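Oxidoreductase, zinc-binding dehydrogenase family (Myxococcus xanthus, PDB 5K1S) is a zinc-binding medium-chain reductase, AibC, that takes part in the alternative de novo biosynthesis of isovaleryl coenzyme A. Local coordinates at residues G27-L32 / I62-N67; C54-H59 / K341-L346; W158-T163 / Q328-A333; V334-A339 / L355-P360. All blocks are in the same frame, centred on the assembly; numbering follows the deposited sequence.

Overall arrangement
All four contacts lie in the part of the chain that carries the zinc site of C57. Along the chain the segments of interactions 1 and 2 alternate, as do those of 2 and 4, and 3 falls between the halves of 2. Interaction 1 joins the 27-32 loop to the end of helix 58-64; interaction 2, its centre about 11 Å away, takes the start of that helix and packs helix 339-347 against strand 46-56. Interactions 3 and 4 share strand 330-335. Strand 354-358, paired with 330-335 in interaction 4, also pairs with strand 46-56, so the C-terminal beta-alpha-beta unit is sewn onto N-terminal segments. Interactions 1 and 2 meet where R64 NE bonds H343 ND1.

Interaction 1: residues G27-L32 / I62-N67; sequences GEAGNL and INRRGN
R64, in the last turn of helix 58-64, reaches across to the loop G27-L32; just past R64 the helix is closed by a Schellman motif with G66 at positive phi. The backbones are joined at one point: G27 N donates to R64 O over 3.2 Å. At the backbone angles of G27 a CB would run into the preceding carbonyl O.

The rest of the contact is the R64 side chain. From CB the chain sets out with CG anti to the backbone N (chi1 174°), which turns it toward the loop, and CG passes 3.8 Å from G27 O. CD then enters between the loop backbone and L32: it lies 3.7 Å from A29 CA and 3.9 Å from L32 CG, the leucine side chain crossing the arginine at about a right angle. A bend at chi3 (53°) swings the head group round, so that NE comes 3.5 Å from A29 CA. The guanidinium lies against the short 3-10 segment 29-31, with A29 N over one face near the rim. Its NE and NH2 find their partners on helix 339-347: NE bonds H343 ND1, and NH2 makes a salt bridge to E347 OE2, an acceptor that also takes R65 NH2. The shared carboxylate probably offsets both arginine charges. NH1 heads for G27 O, but the modelled separation is implausibly short and doubtful. On the 27-32 side, the closest side-chain approach to the head group is that of the methyl of A29, whose CB sits 4.0 Å from R64 CZ.

Interaction 2: residues C54-H59 / K341-L346; sequences CGVCYH and KAHFRL. With ZN (zinc ion), chain F.
Strand 54-56, which offers V56, and helix 341-346, which presents A342 and L346, run at 37° to each other with their axes 10.4 Å apart at closest approach. V56 is the strand residue that reaches the helix. With CG1 anti to the backbone N (chi1 -178°), the two methyls divide the helix surface: CG2 faces A342 CB at 4.2 Å, while CG1 lies 3.9 Å from H343 CD2 and equally close to L346 CD2. V56 and L346 lie alongside, pointing opposite ways. L346 also reaches the start of helix 58-64, its CD2 lying 3.6 Å from Y58 N and against Y58 CB, with CG at the edge of the tyrosine ring.

The V56-Y58 segment leads directly into a zinc site, in the layout familiar from zinc-containing medium-chain dehydrogenases. C57, whose CB points away from the helix, binds the zinc ion through SG at 2.5 Å, and H79 and C166 supply the other protein ligands. C57 is also the N-cap of helix 58-64: its SG accepts a weak bond from H59 N at 3.5 Å. Beside V56 CG1, the imidazole of H343 has both nitrogens bonded, ND1 by R64 NE and NE2 by Y138 OH, which fixes the rotation of the ring.

Interaction 3: residues W158-T163 / Q328-A333; sequences WNEAAT and QFVTDA
The short helix 158-161 lies beside the start of strand 330-335 so that E160 comes opposite Q328, their CA atoms 5.8 Å apart, and N159 opposite A333, wider at 7.4 Å. Side chains carry most of the contact, together with two helix carbonyl oxygens. E160 and Q328 run side by side, head to tail, E160 CG resting 3.8 Å from Q328 CB, with the carboxylate and amide planes turned nearly perpendicular, at 83°. Q328 CG sits 3.5 Å from E160 O at the end of the helix. A bend at chi2 (-63°) curls the rest of the glutamine round toward T163, where the hydroxyl OG1 lies 3.7 Å from Q328 CD. T163 OG1 stands between its own backbone N and carbonyl carbon (chi1 61°), and from there it faces the glutamine. Putting an alanine in place of Q328 would remove the amide beside T163 OG1 and is likely to open a gap next to E160 O.

Further along the strand, V330 uses a single methyl: CG2 is 4.1 Å from N159 O and makes similar contacts with E160 CA and T163 OG1. The contact ends at N159 ND2, 3.9 Å from A333 CB.

Strand 354-358 backs this arrangement, V356 touching N159, T163 and V330. Away from strand 330-335, A161, with A162 just after the helix, rests on A82 of strand 80-88, while W158 stacks with H52. Q328 and F329 reach helix 195-206 of the Rossmann-type region, so the contact lies where the chain returns from that region to the GroES-like part.

Interaction 4: residues V334-A339 / L355-P360; sequences VPLAEA and LVLVPP
V334 and P335 pair with L357 and V358 as parallel strands, the outer members of the beta-alpha-beta unit formed by strand 330-335, helix 339-347 and strand 354-358. Three backbone bonds hold them. V334 N gives to V356 O at 2.7 Å, almost straight along the carbonyl. V334 O in turn accepts from V358 N at 2.8 Å and also takes a CA-H...O contact from L357 CA, so two hydrogens point at this one oxygen. P335 has no N-H to offer, and the next donor is L336 N, which reaches V358 O at 3.0 Å from above the carbonyl plane as the chain turns into a 3-10 segment. That turn uses P335 O as the acceptor for E338 N. The other edge of L355-V358 is satisfied by strand 46-56: L355 O accepts from V56 N, and L357 O from C54 N. Beyond the strand, P360 O is met by Q140 NE2.

L336 and L357 carry the apolar part of the contact, crossing at about a right angle. L336, its CG anti to the backbone N (chi1 175°), splits its methyls: CD1 meets L357 CD1 at 4.0 Å, and CD2 meets P359 CB at 3.9 Å. Replacing L336 with an alanine would probably leave L357 and P359 without that shared partner and open a gap between them. L357 CD1 also touches A339 CB at 3.8 Å, where helix 339-347 begins.

Strands 17-23 and 32-38 close over the turn, V21 and M34 lying on L336, while L32 touches A339; Y138 reaches both L336 and L357.

Interaction 1: residues G27-L32 / I62-N67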
loop_
_atom_site.group_PDB
_atom_site.type_symbol
_atom_site.label_atom_id
_atom_site.label_comp_id
_atom_site.label_asym_id
_atom_site.label_seq_id
_atom_site.Cartn_x
_atom_site.Cartn_y
_atom_site.Cartn_z
ATOM N N GLY A 27 -25.621 -24.469 -2.541
ATOM C CA GLY A 27 -25.339 -25.328 -3.673
ATOM C C GLY A 27 -25.501 -24.651 -5.019
ATOM O O GLY A 27 -25.071 -23.508 -5.206
ATOM N N GLU A 28 -26.121 -25.354 -5.963
ATOM C CA GLU A 28 -26.249 -24.861 -7.325
ATOM C C GLU A 28 -27.243 -23.705 -7.397
ATOM O O GLU A 28 -28.043 -23.472 -6.486
ATOM C CB GLU A 28 -26.696 -25.984 -8.260
ATOM C CG GLU A 28 -28.070 -26.551 -7.931
ATOM C CD GLU A 28 -28.527 -27.597 -8.926
ATOM O OE1 GLU A 28 -27.671 -28.155 -9.646
ATOM O OE2 GLU A 28 -29.748 -27.855 -8.990
ATOM N N ALA A 29 -27.186 -22.980 -8.518
ATOM C CA ALA A 29 -28.039 -21.811 -8.705
ATOM C C ALA A 29 -29.514 -22.158 -8.567
ATOM O O ALA A 29 -30.311 -21.317 -8.135
ATOM C CB ALA A 29 -27.769 -21.186 -10.074
ATOM N N GLY A 30 -29.898 -23.383 -8.924
ATOM C CA GLY A 30 -31.292 -23.787 -8.868
ATOM C C GLY A 30 -31.883 -23.832 -7.475
ATOM O O GLY A 30 -33.111 -23.904 -7.349
ATOM N N ASN A 31 -31.051 -23.793 -6.432
ATOM C CA ASN A 31 -31.556 -23.818 -5.065
ATOM C C ASN A 31 -32.295 -22.541 -4.690
ATOM O O ASN A 31 -32.988 -22.528 -3.668
ATOM C CB ASN A 31 -30.404 -24.056 -4.091
ATOM C CG ASN A 31 -29.711 -25.378 -4.331
ATOM O OD1 ASN A 31 -29.912 -26.015 -5.365
ATOM N ND2 ASN A 31 -28.889 -25.801 -3.377
ATOM N N LEU A 32 -32.161 -21.479 -5.480
ATOM C CA LEU A 32 -32.903 -20.245 -5.255
ATOM C C LEU A 32 -34.335 -20.429 -5.744
ATOM O O LEU A 32 -34.556 -20.786 -6.907
ATOM C CB LEU A 32 -32.226 -19.084 -5.978
ATOM C CG LEU A 32 -30.790 -18.756 -5.556
ATOM C CD1 LEU A 32 -30.168 -17.769 -6.529
ATOM C CD2 LEU A 32 -30.742 -18.204 -4.137
ATOM N N ILE A 62 -20.873 -16.612 -4.607
ATOM C CA ILE A 62 -20.057 -17.209 -3.556
ATOM C C ILE A 62 -20.912 -17.472 -2.325
ATOM O O ILE A 62 -20.852 -18.549 -1.720
ATOM C CB ILE A 62 -18.859 -16.298 -3.227
ATOM C CG1 ILE A 62 -18.045 -15.991 -4.490
ATOM C CG2 ILE A 62 -17.963 -16.951 -2.185
ATOM C CD1 ILE A 62 -17.008 -14.905 -4.303
ATOM N N ASN A 63 -21.733 -16.492 -1.949
ATOM C CA ASN A 63 -22.627 -16.652 -0.807
ATOM C C ASN A 63 -23.544 -17.854 -0.997
ATOM O O ASN A 63 -23.722 -18.665 -0.080
ATOM C CB ASN A 63 -23.439 -15.368 -0.617
ATOM C CG ASN A 63 -24.190 -15.331 0.701
ATOM O OD1 ASN A 63 -23.918 -16.110 1.612
ATOM N ND2 ASN A 63 -25.135 -14.410 0.808
ATOM N N ARG A 64 -24.124 -17.993 -2.190
ATOM C CA ARG A 64 -25.064 -19.082 -2.436
ATOM C C ARG A 64 -24.412 -20.447 -2.259
ATOM O O ARG A 64 -25.082 -21.404 -1.856
ATOM C CB ARG A 64 -25.652 -18.964 -3.843
ATOM C CG ARG A 64 -26.525 -20.144 -4.236
ATOM C CD ARG A 64 -27.116 -19.993 -5.622
ATOM N NE ARG A 64 -26.107 -19.726 -6.646
ATOM C CZ ARG A 64 -25.211 -20.606 -7.071
ATOM N NH1 ARG A 64 -25.162 -21.825 -6.554
ATOM N NH2 ARG A 64 -24.344 -20.260 -8.013
ATOM N N ARG A 65 -23.120 -20.563 -2.562
ATOM C CA ARG A 65 -22.421 -21.839 -2.475
ATOM C C ARG A 65 -22.056 -22.224 -1.048
ATOM O O ARG A 65 -21.495 -23.306 -0.844
ATOM C CB ARG A 65 -21.151 -21.805 -3.329
ATOM C CG ARG A 65 -21.410 -21.785 -4.824
ATOM C CD ARG A 65 -20.120 -21.635 -5.613
ATOM N NE ARG A 65 -20.370 -21.542 -7.050
ATOM C CZ ARG A 65 -19.507 -21.050 -7.932
ATOM N NH1 ARG A 65 -18.327 -20.589 -7.536
ATOM N NH2 ARG A 65 -19.829 -21.009 -9.219
ATOM N N GLY A 66 -22.358 -21.380 -0.065
ATOM C CA GLY A 66 -21.966 -21.640 1.304
ATOM C C GLY A 66 -20.556 -21.216 1.647
ATOM O O GLY A 66 -20.074 -21.544 2.737
ATOM N N ASN A 67 -19.883 -20.489 0.758
ATOM C CA ASN A 67 -18.498 -20.094 0.965
ATOM C C ASN A 67 -18.364 -18.780 1.725
ATOM O O ASN A 67 -17.253 -18.254 1.830
ATOM C CB ASN A 67 -17.779 -20.004 -0.382
ATOM C CG ASN A 67 -17.606 -21.365 -1.037
ATOM O OD1 ASN A 67 -17.406 -22.368 -0.357
ATOM N ND2 ASN A 67 -17.693 -21.406 -2.361
#

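Interaction 2: residues C54-H59 / K341-L346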
loop_
_atom_site.group_PDB
_atom_site.type_symbol
_atom_site.label_atom_id
_atom_site.label_comp_id
_atom_site.label_asym_id
_atom_site.label_seq_id
_atom_site.Cartn_x
_atom_site.Cartn_y
_atom_site.Cartn_z
ATOM N N CYS A 54 -32.707 -5.113 -7.032
ATOM C CA CYS A 54 -31.524 -5.573 -6.315
ATOM C C CYS A 54 -30.508 -6.080 -7.322
ATOM O O CYS A 54 -30.794 -7.011 -8.082
ATOM C CB CYS A 54 -31.862 -6.674 -5.309
ATOM S SG CYS A 54 -30.420 -7.228 -4.366
ATOM N N GLY A 55 -29.324 -5.476 -7.318
ATOM C CA GLY A 55 -28.287 -5.894 -8.234
ATOM C C GLY A 55 -27.753 -7.273 -7.894
ATOM O O GLY A 55 -27.660 -7.665 -6.731
ATOM N N VAL A 56 -27.404 -8.017 -8.938
ATOM C CA VAL A 56 -26.802 -9.337 -8.792
ATOM C C VAL A 56 -25.291 -9.160 -8.851
ATOM O O VAL A 56 -24.739 -8.779 -9.887
ATOM C CB VAL A 56 -27.291 -10.304 -9.876
ATOM C CG1 VAL A 56 -26.678 -11.689 -9.673
ATOM C CG2 VAL A 56 -28.811 -10.382 -9.874
ATOM N N CYS A 57 -24.623 -9.430 -7.735
ATOM C CA CYS A 57 -23.175 -9.341 -7.629
ATOM C C CYS A 57 -22.594 -10.742 -7.480
ATOM O O CYS A 57 -23.165 -11.584 -6.783
ATOM C CB CYS A 57 -22.775 -8.469 -6.435
ATOM S SG CYS A 57 -21.005 -8.331 -6.167
ATOM N N TYR A 58 -21.461 -10.992 -8.144
ATOM C CA TYR A 58 -20.844 -12.314 -8.067
ATOM C C TYR A 58 -20.598 -12.726 -6.622
ATOM O O TYR A 58 -20.574 -13.921 -6.309
ATOM C CB TYR A 58 -19.533 -12.343 -8.850
ATOM C CG TYR A 58 -18.885 -13.709 -8.869
ATOM C CD1 TYR A 58 -19.286 -14.675 -9.782
ATOM C CD2 TYR A 58 -17.881 -14.036 -7.968
ATOM C CE1 TYR A 58 -18.702 -15.926 -9.801
ATOM C CE2 TYR A 58 -17.291 -15.286 -7.981
ATOM C CZ TYR A 58 -17.704 -16.226 -8.900
ATOM O OH TYR A 58 -17.120 -17.473 -8.917
ATOM N N HIS A 59 -20.400 -11.749 -5.735
ATOM C CA HIS A 59 -20.392 -12.020 -4.302
ATOM C C HIS A 59 -21.581 -12.889 -3.907
ATOM O O HIS A 59 -21.454 -13.790 -3.072
ATOM C CB HIS A 59 -20.408 -10.690 -3.545
ATOM C CG HIS A 59 -20.235 -10.819 -2.064
ATOM N ND1 HIS A 59 -18.997 -10.893 -1.463
ATOM C CD2 HIS A 59 -21.143 -10.864 -1.059
ATOM C CE1 HIS A 59 -19.147 -10.984 -0.154
ATOM N NE2 HIS A 59 -20.441 -10.968 0.117
ATOM N N LYS A 341 -31.632 -18.274 -12.865
ATOM C CA LYS A 341 -31.142 -17.984 -14.207
ATOM C C LYS A 341 -30.099 -16.875 -14.182
ATOM O O LYS A 341 -29.094 -16.940 -14.901
ATOM C CB LYS A 341 -32.306 -17.598 -15.119
ATOM C CG LYS A 341 -33.418 -18.631 -15.184
ATOM C CD LYS A 341 -34.435 -18.284 -16.260
ATOM C CE LYS A 341 -35.567 -19.299 -16.312
ATOM N NZ LYS A 341 -36.509 -19.025 -17.431
ATOM N N ALA A 342 -30.317 -15.850 -13.356
ATOM C CA ALA A 342 -29.372 -14.741 -13.279
ATOM C C ALA A 342 -27.992 -15.226 -12.851
ATOM O O ALA A 342 -26.979 -14.870 -13.463
ATOM C CB ALA A 342 -29.894 -13.676 -12.315
ATOM N N HIS A 343 -27.933 -16.041 -11.795
ATOM C CA HIS A 343 -26.648 -16.559 -11.335
ATOM C C HIS A 343 -25.990 -17.423 -12.399
ATOM O O HIS A 343 -24.780 -17.318 -12.636
ATOM C CB HIS A 343 -26.826 -17.358 -10.045
ATOM C CG HIS A 343 -27.076 -16.505 -8.847
ATOM N ND1 HIS A 343 -26.678 -16.864 -7.580
ATOM C CD2 HIS A 343 -27.682 -15.302 -8.726
ATOM C CE1 HIS A 343 -27.030 -15.920 -6.727
ATOM N NE2 HIS A 343 -27.639 -14.959 -7.398
ATOM N N PHE A 344 -26.765 -18.298 -13.040
ATOM C CA PHE A 344 -26.211 -19.132 -14.100
ATOM C C PHE A 344 -25.551 -18.272 -15.169
ATOM O O PHE A 344 -24.412 -18.530 -15.576
ATOM C CB PHE A 344 -27.308 -20.008 -14.705
ATOM C CG PHE A 344 -26.792 -21.064 -15.640
ATOM C CD1 PHE A 344 -26.513 -20.762 -16.964
ATOM C CD2 PHE A 344 -26.584 -22.360 -15.196
ATOM C CE1 PHE A 344 -26.035 -21.732 -17.824
ATOM C CE2 PHE A 344 -26.106 -23.333 -16.053
ATOM C CZ PHE A 344 -25.832 -23.019 -17.368
ATOM N N ARG A 345 -26.255 -17.239 -15.637
ATOM C CA ARG A 345 -25.661 -16.309 -16.592
ATOM C C ARG A 345 -24.370 -15.718 -16.041
ATOM O O ARG A 345 -23.342 -15.686 -16.726
ATOM C CB ARG A 345 -26.649 -15.193 -16.926
ATOM C CG ARG A 345 -27.838 -15.622 -17.767
ATOM C CD ARG A 345 -28.729 -14.431 -18.094
ATOM N NE ARG A 345 -28.001 -13.378 -18.801
ATOM C CZ ARG A 345 -28.503 -12.184 -19.098
ATOM N NH1 ARG A 345 -29.746 -11.872 -18.751
ATOM N NH2 ARG A 345 -27.759 -11.296 -19.744
ATOM N N LEU A 346 -24.409 -15.243 -14.795
ATOM C CA LEU A 346 -23.249 -14.569 -14.224
ATOM C C LEU A 346 -22.089 -15.535 -14.023
ATOM O O LEU A 346 -20.929 -15.173 -14.247
ATOM C CB LEU A 346 -23.639 -13.902 -12.903
ATOM C CG LEU A 346 -22.566 -13.065 -12.205
ATOM C CD1 LEU A 346 -22.050 -11.956 -13.113
ATOM C CD2 LEU A 346 -23.120 -12.482 -10.915
HETATM ZN ZN ZN F . -21.166 -6.579 -4.407
#

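Interaction 3: residues W158-T163 / Q328-A333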
loop_
_atom_site.group_PDB
_atom_site.type_symbol
_atom_site.label_atom_id
_atom_site.label_comp_id
_atom_site.label_asym_id
_atom_site.label_seq_id
_atom_site.Cartn_x
_atom_site.Cartn_y
_atom_site.Cartn_z
ATOM N N TRP A 158 -34.578 3.066 -10.471
ATOM C CA TRP A 158 -34.209 2.039 -9.502
ATOM C C TRP A 158 -33.145 1.100 -10.060
ATOM O O TRP A 158 -32.163 0.784 -9.379
ATOM C CB TRP A 158 -35.450 1.248 -9.080
ATOM C CG TRP A 158 -36.470 2.067 -8.354
ATOM C CD1 TRP A 158 -37.724 2.392 -8.789
ATOM C CD2 TRP A 158 -36.326 2.670 -7.063
ATOM N NE1 TRP A 158 -38.368 3.156 -7.847
ATOM C CE2 TRP A 158 -37.532 3.343 -6.778
ATOM C CE3 TRP A 158 -35.295 2.705 -6.119
ATOM C CZ2 TRP A 158 -37.736 4.041 -5.592
ATOM C CZ3 TRP A 158 -35.498 3.400 -4.941
ATOM C CH2 TRP A 158 -36.709 4.060 -4.688
ATOM N N ASN A 159 -33.326 0.637 -11.298
ATOM C CA ASN A 159 -32.408 -0.350 -11.859
ATOM C C ASN A 159 -30.977 0.173 -11.871
ATOM O O ASN A 159 -30.047 -0.519 -11.440
ATOM C CB ASN A 159 -32.853 -0.741 -13.268
ATOM C CG ASN A 159 -34.190 -1.453 -13.278
ATOM O OD1 ASN A 159 -34.674 -1.908 -12.241
ATOM N ND2 ASN A 159 -34.791 -1.564 -14.458
ATOM N N GLU A 160 -30.779 1.395 -12.370
ATOM C CA GLU A 160 -29.443 1.983 -12.367
ATOM C C GLU A 160 -28.925 2.158 -10.947
ATOM O O GLU A 160 -27.726 1.990 -10.691
ATOM C CB GLU A 160 -29.456 3.327 -13.094
ATOM C CG GLU A 160 -29.287 3.226 -14.599
ATOM C CD GLU A 160 -29.155 4.586 -15.255
ATOM O OE1 GLU A 160 -29.919 5.502 -14.881
ATOM O OE2 GLU A 160 -28.282 4.743 -16.134
ATOM N N ALA A 161 -29.813 2.492 -10.008
ATOM C CA ALA A 161 -29.390 2.733 -8.633
ATOM C C ALA A 161 -29.016 1.440 -7.920
ATOM O O ALA A 161 -28.140 1.448 -7.048
ATOM C CB ALA A 161 -30.497 3.455 -7.864
ATOM N N ALA A 162 -29.658 0.326 -8.276
ATOM C CA ALA A 162 -29.408 -0.947 -7.611
ATOM C C ALA A 162 -28.079 -1.579 -7.999
ATOM O O ALA A 162 -27.798 -2.693 -7.545
ATOM C CB ALA A 162 -30.539 -1.927 -7.919
ATOM N N THR A 163 -27.262 -0.920 -8.826
ATOM C CA THR A 163 -25.960 -1.452 -9.215
ATOM C C THR A 163 -24.850 -0.430 -9.001
ATOM O O THR A 163 -23.762 -0.577 -9.567
ATOM C CB THR A 163 -25.976 -1.911 -10.676
ATOM O OG1 THR A 163 -26.278 -0.800 -11.530
ATOM C CG2 THR A 163 -27.019 -3.004 -10.881
ATOM N N GLN A 328 -24.283 4.163 -15.573
ATOM C CA GLN A 328 -24.471 2.768 -15.206
ATOM C C GLN A 328 -24.857 1.983 -16.449
ATOM O O GLN A 328 -25.722 2.416 -17.218
ATOM C CB GLN A 328 -25.544 2.618 -14.121
ATOM C CG GLN A 328 -25.044 2.906 -12.716
ATOM C CD GLN A 328 -23.962 1.937 -12.280
ATOM O OE1 GLN A 328 -23.971 0.768 -12.663
ATOM N NE2 GLN A 328 -23.015 2.423 -11.484
ATOM N N PHE A 329 -24.216 0.834 -16.641
ATOM C CA PHE A 329 -24.406 0.007 -17.830
ATOM C C PHE A 329 -25.168 -1.251 -17.418
ATOM O O PHE A 329 -24.584 -2.303 -17.158
ATOM C CB PHE A 329 -23.057 -0.323 -18.470
ATOM C CG PHE A 329 -22.237 0.890 -18.811
ATOM C CD1 PHE A 329 -21.447 1.502 -17.851
ATOM C CD2 PHE A 329 -22.257 1.419 -20.090
ATOM C CE1 PHE A 329 -20.694 2.619 -18.162
ATOM C CE2 PHE A 329 -21.504 2.536 -20.406
ATOM C CZ PHE A 329 -20.722 3.135 -19.441
ATOM N N VAL A 330 -26.490 -1.131 -17.365
ATOM C CA VAL A 330 -27.360 -2.239 -16.988
ATOM C C VAL A 330 -27.707 -3.026 -18.245
ATOM O O VAL A 330 -28.342 -2.496 -19.163
ATOM C CB VAL A 330 -28.630 -1.736 -16.286
ATOM C CG1 VAL A 330 -29.495 -2.909 -15.842
ATOM C CG2 VAL A 330 -28.268 -0.854 -15.097
ATOM N N THR A 331 -27.297 -4.293 -18.285
ATOM C CA THR A 331 -27.569 -5.146 -19.435
ATOM C C THR A 331 -29.048 -5.501 -19.504
ATOM O O THR A 331 -29.769 -5.016 -20.381
ATOM C CB THR A 331 -26.725 -6.422 -19.373
ATOM O OG1 THR A 331 -25.336 -6.083 -19.461
ATOM C CG2 THR A 331 -27.083 -7.377 -20.513
ATOM N N ASP A 332 -29.505 -6.348 -18.586
ATOM C CA ASP A 332 -30.872 -6.844 -18.598
ATOM C C ASP A 332 -31.482 -6.732 -17.209
ATOM O O ASP A 332 -30.813 -6.979 -16.201
ATOM C CB ASP A 332 -30.928 -8.302 -19.075
ATOM N N ALA A 333 -32.754 -6.346 -17.166
ATOM C CA ALA A 333 -33.540 -6.385 -15.943
ATOM C C ALA A 333 -34.312 -7.696 -15.907
ATOM O O ALA A 333 -35.040 -8.018 -16.851
ATOM C CB ALA A 333 -34.497 -5.197 -15.870
#

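Interaction 4: residues V334-A339 / L355-P360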
loop_
_atom_site.group_PDB
_atom_site.type_symbol
_atom_site.label_atom_id
_atom_site.label_comp_id
_atom_site.label_asym_id
_atom_site.label_seq_id
_atom_site.Cartn_x
_atom_site.Cartn_y
_atom_site.Cartn_z
ATOM N N VAL A 334 -34.146 -8.449 -14.826
ATOM C CA VAL A 334 -34.689 -9.802 -14.749
ATOM C C VAL A 334 -35.717 -9.876 -13.625
ATOM O O VAL A 334 -35.480 -9.329 -12.539
ATOM C CB VAL A 334 -33.569 -10.834 -14.538
ATOM C CG1 VAL A 334 -34.137 -12.246 -14.479
ATOM C CG2 VAL A 334 -32.536 -10.724 -15.652
ATOM N N PRO A 335 -36.863 -10.531 -13.827
ATOM C CA PRO A 335 -37.785 -10.745 -12.707
ATOM C C PRO A 335 -37.103 -11.470 -11.556
ATOM O O PRO A 335 -36.210 -12.298 -11.752
ATOM C CB PRO A 335 -38.909 -11.593 -13.319
ATOM C CG PRO A 335 -38.407 -12.039 -14.656
ATOM C CD PRO A 335 -37.428 -11.014 -15.097
ATOM N N LEU A 336 -37.541 -11.143 -10.340
ATOM C CA LEU A 336 -36.927 -11.723 -9.151
ATOM C C LEU A 336 -37.016 -13.244 -9.166
ATOM O O LEU A 336 -36.066 -13.935 -8.780
ATOM C CB LEU A 336 -37.594 -11.153 -7.899
ATOM C CG LEU A 336 -37.151 -11.731 -6.556
ATOM C CD1 LEU A 336 -35.668 -11.485 -6.323
ATOM C CD2 LEU A 336 -37.978 -11.149 -5.420
ATOM N N ALA A 337 -38.150 -13.786 -9.618
ATOM C CA ALA A 337 -38.350 -15.230 -9.592
ATOM C C ALA A 337 -37.310 -15.978 -10.412
ATOM O O ALA A 337 -37.123 -17.182 -10.203
ATOM C CB ALA A 337 -39.751 -15.572 -10.102
ATOM N N GLU A 338 -36.632 -15.302 -11.340
ATOM C CA GLU A 338 -35.604 -15.918 -12.169
ATOM C C GLU A 338 -34.201 -15.654 -11.635
ATOM O O GLU A 338 -33.258 -15.494 -12.416
ATOM C CB GLU A 338 -35.729 -15.425 -13.610
ATOM C CG GLU A 338 -37.038 -15.815 -14.278
ATOM C CD GLU A 338 -37.147 -15.301 -15.699
ATOM O OE1 GLU A 338 -36.134 -14.798 -16.230
ATOM O OE2 GLU A 338 -38.247 -15.398 -16.283
ATOM N N ALA A 339 -34.046 -15.604 -10.309
ATOM C CA ALA A 339 -32.728 -15.377 -9.728
ATOM C C ALA A 339 -31.760 -16.487 -10.114
ATOM O O ALA A 339 -30.589 -16.224 -10.411
ATOM C CB ALA A 339 -32.837 -15.264 -8.208
ATOM N N LEU A 355 -26.481 -7.209 -13.977
ATOM C CA LEU A 355 -27.816 -7.784 -13.929
ATOM C C LEU A 355 -28.568 -7.238 -12.723
ATOM O O LEU A 355 -27.972 -6.896 -11.698
ATOM C CB LEU A 355 -27.753 -9.310 -13.854
ATOM C CG LEU A 355 -27.078 -10.001 -15.039
ATOM C CD1 LEU A 355 -26.872 -11.477 -14.741
ATOM C CD2 LEU A 355 -27.899 -9.816 -16.311
ATOM N N VAL A 356 -29.889 -7.160 -12.855
ATOM C CA VAL A 356 -30.744 -6.588 -11.822
ATOM C C VAL A 356 -31.966 -7.478 -11.656
ATOM O O VAL A 356 -32.583 -7.885 -12.646
ATOM C CB VAL A 356 -31.170 -5.148 -12.170
ATOM C CG1 VAL A 356 -32.099 -4.591 -11.103
ATOM C CG2 VAL A 356 -29.946 -4.255 -12.330
ATOM N N LEU A 357 -32.315 -7.776 -10.408
ATOM C CA LEU A 357 -33.535 -8.502 -10.085
ATOM C C LEU A 357 -34.610 -7.508 -9.661
ATOM O O LEU A 357 -34.384 -6.683 -8.769
ATOM C CB LEU A 357 -33.289 -9.525 -8.974
ATOM C CG LEU A 357 -32.353 -10.682 -9.325
ATOM C CD1 LEU A 357 -32.079 -11.536 -8.096
ATOM C CD2 LEU A 357 -32.930 -11.534 -10.449
ATOM N N VAL A 358 -35.771 -7.591 -10.302
ATOM C CA VAL A 358 -36.892 -6.696 -10.045
ATOM C C VAL A 358 -37.969 -7.500 -9.319
ATOM O O VAL A 358 -38.586 -8.388 -9.925
ATOM C CB VAL A 358 -37.438 -6.092 -11.345
ATOM C CG1 VAL A 358 -38.562 -5.112 -11.043
ATOM C CG2 VAL A 358 -36.322 -5.407 -12.118
ATOM N N PRO A 359 -38.229 -7.243 -8.035
ATOM C CA PRO A 359 -39.294 -7.976 -7.353
ATOM C C PRO A 359 -40.648 -7.624 -7.942
ATOM O O PRO A 359 -40.834 -6.523 -8.487
ATOM C CB PRO A 359 -39.176 -7.501 -5.892
ATOM C CG PRO A 359 -37.814 -6.918 -5.776
ATOM C CD PRO A 359 -37.509 -6.344 -7.118
ATOM N N PRO A 360 -41.624 -8.523 -7.855
ATOM C CA PRO A 360 -42.975 -8.192 -8.322
ATOM C C PRO A 360 -43.649 -7.201 -7.386
ATOM O O PRO A 360 -43.202 -6.950 -6.264
ATOM C CB PRO A 360 -43.692 -9.544 -8.324
ATOM C CG PRO A 360 -42.982 -10.339 -7.285
ATOM C CD PRO A 360 -41.545 -9.900 -7.333
#